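Local coordinates for PHA granule-associated protein (Aeromonas hydrophila, PDB 5IP0), which probably coats polyhydroxyalkanoate granules as a phasin, an amphiphilic granule-associated protein that acts as a biosurfactant at the polymer surface, at residues 41-45 / 82-86. Residues are numbered along the deposited sequence; the frame is centred on the assembly and turned at random.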
# COMPACT_ATOMS: atom_id res chain seq x y z
N SER D 41 1.27 9.66 0.94
CA SER D 41 0.03 10.27 0.47
C SER D 41 -1.06 10.20 1.53
O SER D 41 -1.70 11.21 1.85
CB SER D 41 -0.43 9.55 -0.80
OG SER D 41 0.54 9.74 -1.81
N ALA D 42 -1.25 9.02 2.10
CA ALA D 42 -2.28 8.83 3.11
C ALA D 42 -2.06 9.78 4.28
O ALA D 42 -2.97 10.51 4.68
CB ALA D 42 -2.29 7.37 3.58
N ASN D 43 -0.84 9.84 4.78
CA ASN D 43 -0.55 10.72 5.90
C ASN D 43 -0.77 12.18 5.54
O ASN D 43 -1.16 12.98 6.39
CB ASN D 43 0.86 10.45 6.40
CG ASN D 43 0.91 9.18 7.20
OD1 ASN D 43 -0.14 8.66 7.58
ND2 ASN D 43 2.10 8.65 7.43
N ALA D 44 -0.53 12.55 4.27
CA ALA D 44 -0.77 13.92 3.83
C ALA D 44 -2.26 14.28 3.88
O ALA D 44 -2.65 15.35 4.41
CB ALA D 44 -0.20 14.12 2.44
N TYR D 45 -3.11 13.45 3.27
CA TYR D 45 -4.55 13.73 3.32
C TYR D 45 -5.05 13.74 4.76
O TYR D 45 -5.88 14.59 5.15
CB TYR D 45 -5.32 12.69 2.49
CG TYR D 45 -4.81 12.50 1.07
CD1 TYR D 45 -4.27 13.56 0.32
CD2 TYR D 45 -4.84 11.24 0.48
CE1 TYR D 45 -3.79 13.35 -0.97
CE2 TYR D 45 -4.37 11.02 -0.80
CZ TYR D 45 -3.84 12.08 -1.52
OH TYR D 45 -3.37 11.83 -2.79
N GLN D 82 0.50 18.89 -3.02
CA GLN D 82 0.64 17.48 -2.63
C GLN D 82 0.32 16.57 -3.81
O GLN D 82 1.15 15.74 -4.20
CB GLN D 82 -0.25 17.16 -1.43
CG GLN D 82 -0.21 15.69 -0.95
CD GLN D 82 1.14 15.27 -0.39
OE1 GLN D 82 1.68 14.22 -0.76
NE2 GLN D 82 1.69 16.07 0.52
N MET D 83 -0.85 16.75 -4.43
CA MET D 83 -1.26 15.86 -5.52
C MET D 83 -0.28 15.88 -6.69
O MET D 83 0.07 14.83 -7.25
CB MET D 83 -2.66 16.24 -5.99
CG MET D 83 -2.96 15.84 -7.42
SD MET D 83 -4.62 16.37 -7.89
CE MET D 83 -4.34 16.82 -9.59
N LEU D 84 0.16 17.08 -7.10
CA LEU D 84 1.07 17.14 -8.25
C LEU D 84 2.44 16.54 -7.94
O LEU D 84 2.97 15.75 -8.74
CB LEU D 84 1.20 18.59 -8.70
CG LEU D 84 -0.09 18.95 -9.43
CD1 LEU D 84 -0.14 20.43 -9.66
CD2 LEU D 84 -0.19 18.18 -10.76
N ASP D 85 3.01 16.87 -6.78
CA ASP D 85 4.30 16.31 -6.40
C ASP D 85 4.21 14.80 -6.25
O ASP D 85 5.18 14.08 -6.53
CB ASP D 85 4.80 16.98 -5.13
CG ASP D 85 6.27 16.70 -4.85
OD1 ASP D 85 6.97 16.18 -5.76
OD2 ASP D 85 6.71 16.99 -3.72
N ASP D 86 3.08 14.30 -5.75
CA ASP D 86 2.85 12.86 -5.66
C ASP D 86 2.88 12.23 -7.05
O ASP D 86 3.49 11.17 -7.25
CB ASP D 86 1.52 12.58 -4.96
CG ASP D 86 1.65 12.57 -3.43
OD1 ASP D 86 2.79 12.57 -2.92
OD2 ASP D 86 0.59 12.61 -2.75
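Q82 meets A44 where the two long helices of the phasin, 18-57 and 65-109, run back alongside each other as an antiparallel helical hairpin. The short segments lie 174° apart in direction, and their axes come no closer than 11.3 Å, so the helices meet through side chains from both segments. Both A44 and Q82 direct their CB toward the facing helix. With CG anti to the backbone N (chi1 179°) and a bend at the next bond, the Q82 chain brings its amide carbon to the A44 methyl, and the amide plane lies flat against it. That methyl sits almost directly above the amide carbon, with A44 CB 3.3 Å from Q82 CD. The aliphatic part of the same chain also takes part, since Q82 CG lies 3.7 Å from A44 CB. The same Q82 CG also approaches the Y45 ring obliquely, 4.3 Å from Y45 CE1.

One turn further along the second helix, D86 extends its carboxylate toward S41. The S41 hydroxyl is hydrogen-bonded within its own helix to the L37 carbonyl, and more weakly to Y23 OH of a second subunit, whose Y23 also packs on D86. Because Y23 comes from another copy of the protein, the polar end of the contact is built into the four-chain assembly as well as into the hairpin. A third subunit packs its A42 against Y45. The Y45 and D86 side chains come from opposite directions, ring and carboxylate planes 79° apart. S41 OG and Y45 OH thus both approach the same carboxylate oxygen, D86 OD2, the former at 3.0 Å and the latter at a looser 4.0 Å.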